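PDB 3AIZ: DNA polymerase sliding clamp 3 from Sulfolobus tokodaii, which forms part of a ring around DNA that tethers the polymerase and other DNA-processing proteins to their template during high-speed replication. Local coordinates for residues 1-6 against 85-91; 66-70 against 111-115; 152-158 against 193-199; 161-165 against 176-181. All coordinates share one frame; numbering follows the deposited sequence.

Interaction 1: residues 1-6 against 85-91; sequences MRVKVI and DSLYLET
Ser86 sets its CB 3.8 Å from Val5 O, and its OG is hydrogen-bonded to the backbone O of Asp102. At Leu87 the pairing with Val5 is a hydrogen-bonded one: Leu87 N donates to Val5 O at 2.8 Å, and Val5 N returns the bond to Leu87 O. The two side chains stand on the same face and meet at their CB atoms; Leu78 of helix 71-78 also packs on Leu87.

Tyr88 lies on the other face. Its CG is turned anti to its own carbonyl carbon (chi1 -65°), which lays the ring alongside the extended chain of Lys4, both pointing the same way. Lys4 CD comes 3.4 Å from Tyr88 CE2, and Lys4 CE rests near the hydroxyl. Arg2, on the same face, brings NH1 to 3.6 Å from Tyr88 CE2, with guanidinium and ring planes 39° apart; Arg2 NH2 itself makes a salt bridge to Glu58.

These are inner strands of a five-stranded antiparallel sheet of the N-terminal domain, 2-5 lying between 58-60 and 86-91. Leu89 repeats the pattern of Leu87: its N reaches Val3 O at 2.8 Å, and its side chain joins Val3 beside Phe29. Glu90 crosses the chain of Arg2, its OE1 4.2 Å from Arg2 NE, too far apart to count as a salt bridge. Thr91 OG1 faces Met1 SD at 3.7 Å and is hydrogen-bonded to Glu65.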
loop_
_atom_site.group_PDB
_atom_site.type_symbol
_atom_site.label_atom_id
_atom_site.label_comp_id
_atom_site.label_asym_id
_atom_site.label_seq_id
_atom_site.Cartn_x
_atom_site.Cartn_y
_atom_site.Cartn_z
ATOM N N MET C 1 -49.744 -14.016 -1.006
ATOM C CA MET C 1 -49.423 -13.521 0.329
ATOM C C MET C 1 -48.716 -12.170 0.283
ATOM O O MET C 1 -48.295 -11.716 -0.781
ATOM C CB MET C 1 -48.579 -14.545 1.095
ATOM C CG MET C 1 -47.587 -15.323 0.237
ATOM S SD MET C 1 -46.338 -14.291 -0.554
ATOM C CE MET C 1 -45.610 -13.484 0.868
ATOM N N ARG C 2 -48.593 -11.534 1.444
ATOM C CA ARG C 2 -47.945 -10.229 1.543
ATOM C C ARG C 2 -47.130 -10.119 2.830
ATOM O O ARG C 2 -47.672 -10.218 3.930
ATOM C CB ARG C 2 -48.983 -9.108 1.474
ATOM C CG ARG C 2 -48.388 -7.709 1.452
ATOM C CD ARG C 2 -49.471 -6.651 1.313
ATOM N NE ARG C 2 -48.921 -5.300 1.264
ATOM C CZ ARG C 2 -48.668 -4.557 2.337
ATOM N NH1 ARG C 2 -48.168 -3.336 2.198
ATOM N NH2 ARG C 2 -48.915 -5.034 3.551
ATOM N N VAL C 3 -45.826 -9.904 2.679
ATOM C CA VAL C 3 -44.912 -9.863 3.815
ATOM C C VAL C 3 -44.034 -8.613 3.779
ATOM O O VAL C 3 -43.656 -8.141 2.707
ATOM C CB VAL C 3 -44.021 -11.123 3.849
ATOM C CG1 VAL C 3 -42.958 -11.000 4.921
ATOM C CG2 VAL C 3 -44.869 -12.366 4.076
ATOM N N LYS C 4 -43.713 -8.079 4.955
ATOM C CA LYS C 4 -42.896 -6.872 5.050
ATOM C C LYS C 4 -41.718 -7.037 6.008
ATOM O O LYS C 4 -41.892 -7.428 7.163
ATOM C CB LYS C 4 -43.751 -5.679 5.481
ATOM C CG LYS C 4 -42.960 -4.397 5.701
ATOM C CD LYS C 4 -43.845 -3.282 6.233
ATOM C CE LYS C 4 -43.052 -2.002 6.449
ATOM N NZ LYS C 4 -43.910 -0.897 6.962
ATOM N N VAL C 5 -40.521 -6.730 5.519
ATOM C CA VAL C 5 -39.312 -6.791 6.330
ATOM C C VAL C 5 -38.774 -5.390 6.579
ATOM O O VAL C 5 -38.735 -4.565 5.667
ATOM C CB VAL C 5 -38.213 -7.615 5.637
ATOM C CG1 VAL C 5 -36.924 -7.571 6.444
ATOM C CG2 VAL C 5 -38.672 -9.048 5.430
ATOM N N ILE C 6 -38.356 -5.118 7.811
ATOM C CA ILE C 6 -37.791 -3.814 8.142
ATOM C C ILE C 6 -36.288 -3.763 7.874
ATOM O O ILE C 6 -35.831 -3.010 7.015
ATOM C CB ILE C 6 -38.081 -3.414 9.600
ATOM C CG1 ILE C 6 -39.583 -3.197 9.798
ATOM C CG2 ILE C 6 -37.314 -2.153 9.967
ATOM C CD1 ILE C 6 -39.962 -2.766 11.199
ATOM N N ASP C 85 -34.050 1.010 4.017
ATOM C CA ASP C 85 -35.005 0.435 3.077
ATOM C C ASP C 85 -35.879 -0.613 3.748
ATOM O O ASP C 85 -35.380 -1.480 4.463
ATOM C CB ASP C 85 -34.279 -0.202 1.891
ATOM C CG ASP C 85 -34.101 0.752 0.734
ATOM O OD1 ASP C 85 -34.918 1.689 0.604
ATOM O OD2 ASP C 85 -33.151 0.562 -0.052
ATOM N N SER C 86 -37.184 -0.526 3.517
ATOM C CA SER C 86 -38.107 -1.564 3.952
ATOM C C SER C 86 -38.444 -2.444 2.754
ATOM O O SER C 86 -38.539 -1.956 1.629
ATOM C CB SER C 86 -39.376 -0.953 4.549
ATOM O OG SER C 86 -40.038 -0.121 3.610
ATOM N N LEU C 87 -38.616 -3.738 2.993
ATOM C CA LEU C 87 -38.837 -4.679 1.901
ATOM C C LEU C 87 -40.232 -5.295 1.939
ATOM O O LEU C 87 -40.782 -5.544 3.010
ATOM C CB LEU C 87 -37.766 -5.772 1.919
ATOM C CG LEU C 87 -37.773 -6.769 0.761
ATOM C CD1 LEU C 87 -36.357 -7.026 0.274
ATOM C CD2 LEU C 87 -38.452 -8.069 1.165
ATOM N N TYR C 88 -40.799 -5.533 0.761
ATOM C CA TYR C 88 -42.114 -6.152 0.647
ATOM C C TYR C 88 -42.079 -7.320 -0.331
ATOM O O TYR C 88 -41.559 -7.197 -1.440
ATOM C CB TYR C 88 -43.157 -5.129 0.181
ATOM C CG TYR C 88 -43.422 -4.006 1.162
ATOM C CD1 TYR C 88 -42.666 -2.841 1.134
ATOM C CD2 TYR C 88 -44.438 -4.105 2.104
ATOM C CE1 TYR C 88 -42.908 -1.809 2.023
ATOM C CE2 TYR C 88 -44.688 -3.078 2.997
ATOM C CZ TYR C 88 -43.918 -1.933 2.953
ATOM O OH TYR C 88 -44.159 -0.906 3.838
ATOM N N LEU C 89 -42.630 -8.453 0.086
ATOM C CA LEU C 89 -42.749 -9.613 -0.787
ATOM C C LEU C 89 -44.223 -9.904 -1.020
ATOM O O LEU C 89 -45.031 -9.793 -0.101
ATOM C CB LEU C 89 -42.056 -10.826 -0.168
ATOM C CG LEU C 89 -40.552 -10.681 0.074
ATOM C CD1 LEU C 89 -40.012 -11.864 0.862
ATOM C CD2 LEU C 89 -39.807 -10.524 -1.242
ATOM N N GLU C 90 -44.575 -10.271 -2.248
ATOM C CA GLU C 90 -45.977 -10.449 -2.601
ATOM C C GLU C 90 -46.139 -11.299 -3.858
ATOM O O GLU C 90 -45.177 -11.538 -4.584
ATOM C CB GLU C 90 -46.637 -9.080 -2.790
ATOM C CG GLU C 90 -48.156 -9.097 -2.790
ATOM C CD GLU C 90 -48.750 -7.701 -2.717
ATOM O OE1 GLU C 90 -47.972 -6.726 -2.622
ATOM O OE2 GLU C 90 -49.993 -7.580 -2.750
ATOM N N THR C 91 -47.363 -11.759 -4.103
ATOM C CA THR C 91 -47.666 -12.546 -5.292
ATOM C C THR C 91 -48.735 -11.854 -6.131
ATOM O O THR C 91 -49.805 -11.513 -5.627
ATOM C CB THR C 91 -48.151 -13.961 -4.924
ATOM O OG1 THR C 91 -47.148 -14.630 -4.152
ATOM C CG2 THR C 91 -48.439 -14.768 -6.180
#

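Interaction 2: residues 66-70 against 111-115; sequences KVGVK and FPSIV
The start of the long connection between the N- and C-terminal domains, the interdomain connecting loop of PCNA proteins, passes across edge strand 65-70, and Phe111, Ser113 and Ile114 touch Val67, Gly68, Val69 and Lys70 there. The chain directions lie 101° apart, a crossing and not a strand pairing.

Phe111 and Val69 make the apolar core. Val69 CG2, anti to its backbone N, reaches obliquely to Phe111 CB at 3.6 Å and stands 4.0 Å from CG, at the root of the ring; the ring itself continues to Phe74 and Val77 of helix 71-78. Farther along, Val67 CG2 approaches Ser113 OG at 4.2 Å.

Ile114 uses its longer branch. CG1 sits between its backbone N and carbonyl carbon (chi1 54°), and the arm runs over the backbone of the strand: CG1 is 3.9 Å from Gly68 O, and CD1 lies 3.3 Å from Lys70 N and 3.6 Å from Val69 C. Lys70 is the N-cap residue of helix 71-78.

Phe111 and Pro112 also pack on Arg175 and Gly174 of a PCNA2 subunit. Between the two segments the contact is van der Waals throughout, without a hydrogen bond, so what it contributes is shape fit, aliphatic branches against a ring root and the strand backbone.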
loop_
_atom_site.group_PDB
_atom_site.type_symbol
_atom_site.label_atom_id
_atom_site.label_comp_id
_atom_site.label_asym_id
_atom_site.label_seq_id
_atom_site.Cartn_x
_atom_site.Cartn_y
_atom_site.Cartn_z
ATOM N N LYS C 66 -46.103 -21.895 -2.162
ATOM C CA LYS C 66 -44.733 -22.103 -2.607
ATOM C C LYS C 66 -44.471 -21.320 -3.884
ATOM O O LYS C 66 -45.254 -21.379 -4.831
ATOM C CB LYS C 66 -44.462 -23.588 -2.859
ATOM C CG LYS C 66 -44.545 -24.473 -1.628
ATOM C CD LYS C 66 -44.230 -25.919 -1.985
ATOM C CE LYS C 66 -44.367 -26.838 -0.783
ATOM N NZ LYS C 66 -44.063 -28.254 -1.136
ATOM N N VAL C 67 -43.366 -20.586 -3.905
ATOM C CA VAL C 67 -42.965 -19.854 -5.097
ATOM C C VAL C 67 -41.455 -19.917 -5.289
ATOM O O VAL C 67 -40.695 -19.326 -4.524
ATOM C CB VAL C 67 -43.434 -18.383 -5.052
ATOM C CG1 VAL C 67 -43.184 -17.782 -3.679
ATOM C CG2 VAL C 67 -42.746 -17.571 -6.139
ATOM N N GLY C 68 -41.025 -20.649 -6.309
ATOM C CA GLY C 68 -39.613 -20.757 -6.621
ATOM C C GLY C 68 -39.149 -19.586 -7.464
ATOM O O GLY C 68 -39.939 -18.986 -8.190
ATOM N N VAL C 69 -37.865 -19.263 -7.371
ATOM C CA VAL C 69 -37.307 -18.152 -8.131
ATOM C C VAL C 69 -35.793 -18.279 -8.267
ATOM O O VAL C 69 -35.111 -18.683 -7.327
ATOM C CB VAL C 69 -37.649 -16.798 -7.475
ATOM C CG1 VAL C 69 -37.094 -16.735 -6.058
ATOM C CG2 VAL C 69 -37.117 -15.648 -8.315
ATOM N N LYS C 70 -35.275 -17.944 -9.445
ATOM C CA LYS C 70 -33.835 -17.942 -9.667
ATOM C C LYS C 70 -33.167 -17.020 -8.650
ATOM O O LYS C 70 -33.434 -15.820 -8.619
ATOM C CB LYS C 70 -33.509 -17.487 -11.091
ATOM C CG LYS C 70 -32.025 -17.497 -11.420
ATOM C CD LYS C 70 -31.756 -16.915 -12.799
ATOM C CE LYS C 70 -30.266 -16.878 -13.101
ATOM N NZ LYS C 70 -29.971 -16.190 -14.389
ATOM N N PHE C 111 -40.269 -11.198 -10.686
ATOM C CA PHE C 111 -39.571 -12.344 -11.249
ATOM C C PHE C 111 -40.564 -13.412 -11.682
ATOM O O PHE C 111 -41.558 -13.656 -10.998
ATOM C CB PHE C 111 -38.585 -12.918 -10.230
ATOM C CG PHE C 111 -37.650 -11.896 -9.654
ATOM C CD1 PHE C 111 -37.944 -11.266 -8.456
ATOM C CD2 PHE C 111 -36.481 -11.557 -10.316
ATOM C CE1 PHE C 111 -37.086 -10.320 -7.924
ATOM C CE2 PHE C 111 -35.619 -10.611 -9.789
ATOM C CZ PHE C 111 -35.922 -9.992 -8.591
ATOM N N PRO C 112 -40.302 -14.050 -12.830
ATOM C CA PRO C 112 -41.168 -15.125 -13.316
ATOM C C PRO C 112 -41.037 -16.352 -12.426
ATOM O O PRO C 112 -39.954 -16.612 -11.898
ATOM C CB PRO C 112 -40.596 -15.424 -14.703
ATOM C CG PRO C 112 -39.160 -15.043 -14.596
ATOM C CD PRO C 112 -39.149 -13.825 -13.719
ATOM N N SER C 113 -42.127 -17.091 -12.252
ATOM C CA SER C 113 -42.086 -18.316 -11.467
ATOM C C SER C 113 -41.456 -19.444 -12.273
ATOM O O SER C 113 -41.586 -19.496 -13.498
ATOM C CB SER C 113 -43.487 -18.713 -11.005
ATOM O OG SER C 113 -44.012 -17.752 -10.107
ATOM N N ILE C 114 -40.766 -20.341 -11.577
ATOM C CA ILE C 114 -40.114 -21.474 -12.219
ATOM C C ILE C 114 -40.428 -22.763 -11.469
ATOM O O ILE C 114 -40.906 -22.728 -10.335
ATOM C CB ILE C 114 -38.589 -21.278 -12.281
ATOM C CG1 ILE C 114 -38.036 -20.995 -10.884
ATOM C CG2 ILE C 114 -38.238 -20.138 -13.225
ATOM C CD1 ILE C 114 -36.562 -20.656 -10.874
ATOM N N VAL C 115 -40.167 -23.899 -12.106
ATOM C CA VAL C 115 -40.405 -25.190 -11.473
ATOM C C VAL C 115 -39.529 -25.357 -10.235
ATOM O O VAL C 115 -38.307 -25.220 -10.300
ATOM C CB VAL C 115 -40.167 -26.363 -12.443
ATOM C CG1 VAL C 115 -41.273 -26.418 -13.483
ATOM C CG2 VAL C 115 -38.807 -26.239 -13.109
#

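Interaction 3: residues 152-158 against 193-199; sequences DSITFKA and AESVYGL
Phe156 and Tyr197 meet at about a right angle, the edge of the tyrosine offset toward the face of the phenylalanine. Their centroids are 5.7 Å apart, planes at 78°, with Tyr197 CD2 3.6 Å from Phe156 CD1. Both rings stand on the inner face of an antiparallel strand pair, diagonal to each other, since Phe156 pairs with Ser195 and Tyr197 with Ile154. From that face Ile154 crosses Leu199 at roughly a right angle: CG1 of Ile154, anti to its own carbonyl carbon (chi1 -58°), lies 3.7 Å from Leu199 CG, where the chain turns into helix 199-203.

The other face is more polar. The carboxylate of Glu194 lies across the aliphatic part of Lys157, OE1 3.4 Å from Lys157 CD, while Lys157 NZ stays 4.9 Å from Glu194 OE1, too far for a salt bridge. Thr155 OG1 faces Val196 CG2 and is hydrogen-bonded to Asn168 ND2.

Three hydrogen-bonded pairs carry the backbone. Ile154 N donates to Tyr197 O at 2.7 Å, and Phe156 N to Ser195 O at 2.9 Å, with Ala158 and Ala193 closing the far end.

Strand 193-198 forms one border of this four-stranded sheet in the C-terminal domain, beyond 153-159, which pairs on its other side with 162-168. The inner face packs against strands 214-220 and 223-231, where Ile217 and Leu225 touch Phe156, and Phe219 meets Tyr197, Ala158 and Ala193.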
loop_
_atom_site.group_PDB
_atom_site.type_symbol
_atom_site.label_atom_id
_atom_site.label_comp_id
_atom_site.label_asym_id
_atom_site.label_seq_id
_atom_site.Cartn_x
_atom_site.Cartn_y
_atom_site.Cartn_z
ATOM N N ASP C 152 -8.218 -27.807 1.795
ATOM C CA ASP C 152 -9.234 -28.650 1.183
ATOM C C ASP C 152 -10.312 -29.038 2.188
ATOM O O ASP C 152 -11.431 -29.382 1.807
ATOM C CB ASP C 152 -8.593 -29.908 0.594
ATOM C CG ASP C 152 -7.567 -29.591 -0.479
ATOM O OD1 ASP C 152 -7.688 -28.530 -1.129
ATOM O OD2 ASP C 152 -6.640 -30.406 -0.673
ATOM N N SER C 153 -9.973 -28.972 3.471
ATOM C CA SER C 153 -10.881 -29.417 4.521
ATOM C C SER C 153 -10.643 -28.696 5.844
ATOM O O SER C 153 -9.576 -28.127 6.070
ATOM C CB SER C 153 -10.739 -30.926 4.727
ATOM O OG SER C 153 -9.412 -31.266 5.097
ATOM N N ILE C 154 -11.646 -28.724 6.713
ATOM C CA ILE C 154 -11.528 -28.146 8.045
ATOM C C ILE C 154 -11.849 -29.198 9.098
ATOM O O ILE C 154 -12.982 -29.673 9.180
ATOM C CB ILE C 154 -12.495 -26.966 8.241
ATOM C CG1 ILE C 154 -12.236 -25.878 7.198
ATOM C CG2 ILE C 154 -12.368 -26.402 9.649
ATOM C CD1 ILE C 154 -13.146 -24.679 7.340
ATOM N N THR C 155 -10.854 -29.565 9.898
ATOM C CA THR C 155 -11.074 -30.512 10.983
ATOM C C THR C 155 -11.726 -29.826 12.176
ATOM O O THR C 155 -11.151 -28.907 12.765
ATOM C CB THR C 155 -9.766 -31.179 11.448
ATOM O OG1 THR C 155 -9.309 -32.097 10.449
ATOM C CG2 THR C 155 -9.993 -31.938 12.745
ATOM N N PHE C 156 -12.933 -30.268 12.518
ATOM C CA PHE C 156 -13.609 -29.813 13.726
ATOM C C PHE C 156 -13.318 -30.798 14.846
ATOM O O PHE C 156 -13.728 -31.956 14.785
ATOM C CB PHE C 156 -15.118 -29.718 13.499
ATOM C CG PHE C 156 -15.548 -28.484 12.756
ATOM C CD1 PHE C 156 -15.214 -28.307 11.424
ATOM C CD2 PHE C 156 -16.305 -27.510 13.388
ATOM C CE1 PHE C 156 -15.616 -27.177 10.739
ATOM C CE2 PHE C 156 -16.711 -26.378 12.708
ATOM C CZ PHE C 156 -16.366 -26.211 11.382
ATOM N N LYS C 157 -12.604 -30.341 15.868
ATOM C CA LYS C 157 -12.226 -31.212 16.974
ATOM C C LYS C 157 -12.617 -30.616 18.319
ATOM O O LYS C 157 -12.266 -29.479 18.633
ATOM C CB LYS C 157 -10.725 -31.504 16.933
ATOM C CG LYS C 157 -10.234 -32.446 18.020
ATOM C CD LYS C 157 -8.845 -32.971 17.692
ATOM C CE LYS C 157 -8.268 -33.788 18.837
ATOM N NZ LYS C 157 -7.966 -32.939 20.022
ATOM N N ALA C 158 -13.350 -31.391 19.110
ATOM C CA ALA C 158 -13.754 -30.962 20.440
ATOM C C ALA C 158 -12.972 -31.721 21.507
ATOM O O ALA C 158 -12.948 -32.952 21.513
ATOM C CB ALA C 158 -15.249 -31.157 20.629
ATOM N N ALA C 193 -15.214 -34.934 20.498
ATOM C CA ALA C 193 -15.564 -35.398 19.163
ATOM C C ALA C 193 -14.595 -34.833 18.133
ATOM O O ALA C 193 -13.907 -33.845 18.391
ATOM C CB ALA C 193 -16.989 -35.004 18.823
ATOM N N GLU C 194 -14.544 -35.464 16.965
ATOM C CA GLU C 194 -13.649 -35.021 15.904
ATOM C C GLU C 194 -14.054 -35.597 14.552
ATOM O O GLU C 194 -14.289 -36.797 14.420
ATOM C CB GLU C 194 -12.203 -35.404 16.225
ATOM C CG GLU C 194 -11.200 -35.012 15.150
ATOM C CD GLU C 194 -9.783 -35.450 15.479
ATOM O OE1 GLU C 194 -9.576 -36.040 16.562
ATOM O OE2 GLU C 194 -8.877 -35.206 14.655
ATOM N N SER C 195 -14.136 -34.726 13.552
ATOM C CA SER C 195 -14.412 -35.146 12.185
ATOM C C SER C 195 -13.986 -34.051 11.216
ATOM O O SER C 195 -13.761 -32.910 11.619
ATOM C CB SER C 195 -15.893 -35.479 12.001
ATOM O OG SER C 195 -16.709 -34.371 12.331
ATOM N N VAL C 196 -13.876 -34.404 9.940
ATOM C CA VAL C 196 -13.400 -33.467 8.930
ATOM C C VAL C 196 -14.514 -33.079 7.964
ATOM O O VAL C 196 -15.349 -33.906 7.604
ATOM C CB VAL C 196 -12.224 -34.064 8.136
ATOM C CG1 VAL C 196 -11.660 -33.034 7.172
ATOM C CG2 VAL C 196 -11.144 -34.556 9.085
ATOM N N TYR C 197 -14.523 -31.816 7.548
ATOM C CA TYR C 197 -15.533 -31.325 6.618
ATOM C C TYR C 197 -14.911 -30.465 5.524
ATOM O O TYR C 197 -13.834 -29.899 5.706
ATOM C CB TYR C 197 -16.604 -30.527 7.365
ATOM C CG TYR C 197 -17.261 -31.301 8.481
ATOM C CD1 TYR C 197 -18.266 -32.220 8.215
ATOM C CD2 TYR C 197 -16.873 -31.118 9.800
ATOM C CE1 TYR C 197 -18.867 -32.935 9.232
ATOM C CE2 TYR C 197 -17.469 -31.826 10.823
ATOM C CZ TYR C 197 -18.464 -32.733 10.534
ATOM O OH TYR C 197 -19.061 -33.439 11.551
ATOM N N GLY C 198 -15.592 -30.374 4.386
ATOM C CA GLY C 198 -15.117 -29.570 3.276
ATOM C C GLY C 198 -14.968 -28.114 3.668
ATOM O O GLY C 198 -15.879 -27.520 4.245
ATOM N N LEU C 199 -13.815 -27.535 3.352
ATOM C CA LEU C 199 -13.524 -26.158 3.735
ATOM C C LEU C 199 -14.480 -25.162 3.079
ATOM O O LEU C 199 -15.058 -24.313 3.755
ATOM C CB LEU C 199 -12.067 -25.807 3.413
ATOM C CG LEU C 199 -11.547 -24.435 3.854
ATOM C CD1 LEU C 199 -10.043 -24.478 4.078
ATOM C CD2 LEU C 199 -11.913 -23.355 2.847
#

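Interaction 4: residues 161-165 against 176-181; sequences GKLYL and IELSTE
Lys162 turns its CG away from its own carbonyl carbon (chi1 -63°) and runs fully extended, which carries NZ across to Glu177 on the neighbouring strand and Glu181 in the loop after it. Glu177 takes a different turn, with CG anti to its backbone N (chi1 168°), sending its chain beside the Tyr164 ring, CG 3.7 Å from Tyr164 CE2, before the carboxylate reaches the lysine.

The shorter arm of this salt-bridge network is Lys162 NZ to Glu181 OE2, 2.8 Å, meeting the oxygen from 40° out of the carboxylate plane. The other, NZ to Glu177 OE2 at 3.3 Å, is weak. Lys162 CG passes Ser179 CB at 3.5 Å. One ammonium shared by two carboxylates probably eases the repulsion between them.

Behind this polar face, Leu163 and Leu178 form a hydrogen-bonded pair, Leu178 N to Leu163 O at 2.7 Å, and Leu165 and Ile176 the next. Leu165 CG packs on Leu178 CD1 at 4.0 Å.

Within this chain 172-178 is the outer strand of the sheet, and 162-168 pairs on its other side with 153-159. The leucine face rests on helix 136-149 (Ile142, Ile146) and strand 214-220; Glu177 makes backbone hydrogen bonds to a PCNA2 subunit.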
loop_
_atom_site.group_PDB
_atom_site.type_symbol
_atom_site.label_atom_id
_atom_site.label_comp_id
_atom_site.label_asym_id
_atom_site.label_seq_id
_atom_site.Cartn_x
_atom_site.Cartn_y
_atom_site.Cartn_z
ATOM N N GLY C 161 -14.172 -29.581 26.141
ATOM C CA GLY C 161 -15.169 -28.533 26.022
ATOM C C GLY C 161 -14.733 -27.403 25.110
ATOM O O GLY C 161 -15.453 -26.421 24.939
ATOM N N LYS C 162 -13.548 -27.538 24.524
ATOM C CA LYS C 162 -13.035 -26.521 23.615
ATOM C C LYS C 162 -13.116 -26.982 22.164
ATOM O O LYS C 162 -13.006 -28.172 21.872
ATOM C CB LYS C 162 -11.595 -26.150 23.974
ATOM C CG LYS C 162 -11.443 -25.526 25.350
ATOM C CD LYS C 162 -10.018 -25.065 25.585
ATOM C CE LYS C 162 -9.853 -24.453 26.965
ATOM N NZ LYS C 162 -8.455 -23.989 27.191
ATOM N N LEU C 163 -13.311 -26.027 21.260
ATOM C CA LEU C 163 -13.417 -26.328 19.839
ATOM C C LEU C 163 -12.146 -25.929 19.097
ATOM O O LEU C 163 -11.662 -24.804 19.231
ATOM C CB LEU C 163 -14.626 -25.613 19.235
ATOM C CG LEU C 163 -14.912 -25.898 17.759
ATOM C CD1 LEU C 163 -15.040 -27.393 17.518
ATOM C CD2 LEU C 163 -16.163 -25.172 17.310
ATOM N N TYR C 164 -11.611 -26.857 18.313
ATOM C CA TYR C 164 -10.398 -26.608 17.548
ATOM C C TYR C 164 -10.656 -26.750 16.053
ATOM O O TYR C 164 -10.925 -27.846 15.565
ATOM C CB TYR C 164 -9.289 -27.570 17.977
ATOM C CG TYR C 164 -8.863 -27.417 19.418
ATOM C CD1 TYR C 164 -9.357 -28.264 20.403
ATOM C CD2 TYR C 164 -7.964 -26.428 19.797
ATOM C CE1 TYR C 164 -8.968 -28.129 21.722
ATOM C CE2 TYR C 164 -7.571 -26.286 21.113
ATOM C CZ TYR C 164 -8.075 -27.138 22.071
ATOM O OH TYR C 164 -7.686 -26.999 23.382
ATOM N N LEU C 165 -10.569 -25.639 15.331
ATOM C CA LEU C 165 -10.754 -25.655 13.885
ATOM C C LEU C 165 -9.406 -25.683 13.179
ATOM O O LEU C 165 -8.628 -24.735 13.272
ATOM C CB LEU C 165 -11.557 -24.437 13.430
ATOM C CG LEU C 165 -12.869 -24.183 14.170
ATOM C CD1 LEU C 165 -13.623 -23.036 13.522
ATOM C CD2 LEU C 165 -13.721 -25.438 14.195
ATOM N N ILE C 176 -7.082 -23.086 15.008
ATOM C CA ILE C 176 -7.541 -21.981 15.835
ATOM C C ILE C 176 -8.396 -22.514 16.978
ATOM O O ILE C 176 -9.325 -23.290 16.760
ATOM C CB ILE C 176 -8.357 -20.963 15.017
ATOM C CG1 ILE C 176 -7.558 -20.505 13.793
ATOM C CG2 ILE C 176 -8.749 -19.776 15.884
ATOM C CD1 ILE C 176 -8.253 -19.447 12.962
ATOM N N GLU C 177 -8.073 -22.101 18.196
ATOM C CA GLU C 177 -8.797 -22.556 19.375
ATOM C C GLU C 177 -9.959 -21.633 19.720
ATOM O O GLU C 177 -9.796 -20.415 19.795
ATOM C CB GLU C 177 -7.854 -22.663 20.574
ATOM C CG GLU C 177 -8.561 -22.860 21.904
ATOM C CD GLU C 177 -7.623 -22.730 23.090
ATOM O OE1 GLU C 177 -6.392 -22.689 22.877
ATOM O OE2 GLU C 177 -8.119 -22.668 24.236
ATOM N N LEU C 178 -11.132 -22.221 19.927
ATOM C CA LEU C 178 -12.290 -21.481 20.409
ATOM C C LEU C 178 -12.726 -22.063 21.745
ATOM O O LEU C 178 -12.841 -23.279 21.891
ATOM C CB LEU C 178 -13.449 -21.553 19.413
ATOM C CG LEU C 178 -13.300 -20.878 18.049
ATOM C CD1 LEU C 178 -12.339 -21.647 17.160
ATOM C CD2 LEU C 178 -14.660 -20.763 17.382
ATOM N N SER C 179 -12.970 -21.192 22.717
ATOM C CA SER C 179 -13.371 -21.635 24.046
ATOM C C SER C 179 -14.021 -20.500 24.819
ATOM O O SER C 179 -13.940 -19.341 24.420
ATOM C CB SER C 179 -12.160 -22.155 24.818
ATOM O OG SER C 179 -11.193 -21.134 24.996
ATOM N N THR C 180 -14.669 -20.841 25.928
ATOM C CA THR C 180 -15.239 -19.832 26.809
ATOM C C THR C 180 -14.114 -19.013 27.430
ATOM O O THR C 180 -14.312 -17.869 27.837
ATOM C CB THR C 180 -16.073 -20.470 27.923
ATOM O OG1 THR C 180 -15.258 -21.392 28.655
ATOM C CG2 THR C 180 -17.261 -21.213 27.335
ATOM N N GLU C 181 -12.931 -19.617 27.490
ATOM C CA GLU C 181 -11.743 -18.965 28.024
ATOM C C GLU C 181 -11.342 -17.750 27.190
ATOM O O GLU C 181 -11.200 -16.646 27.717
ATOM C CB GLU C 181 -10.584 -19.963 28.093
ATOM C CG GLU C 181 -9.222 -19.337 28.354
ATOM C CD GLU C 181 -8.101 -20.363 28.363
ATOM O OE1 GLU C 181 -6.937 -19.979 28.114
ATOM O OE2 GLU C 181 -8.383 -21.556 28.616
#

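Overall arrangement
From the N terminus, strand 2-5 is joined by residues 85-91, closing interaction 1. Interaction 2 opens inside that loop, at 66-70, and closes beyond it at 111-115, so the two cross along the chain; their centres are about 16 Å apart, and together they tie the sheet of the N-terminal domain, the edge of the long nine-stranded sheet and the start of the interdomain connection together. Both are complete before interaction 3 opens at 152, on the opposite side of the chain's centre. Its loop, closed by 193-199, encloses the hairpin of interaction 4. These two touch: Lys157 O lies 2.7 Å from Tyr164 N, a probable hydrogen bond, and together they span the four strands this chain gives to one sheet.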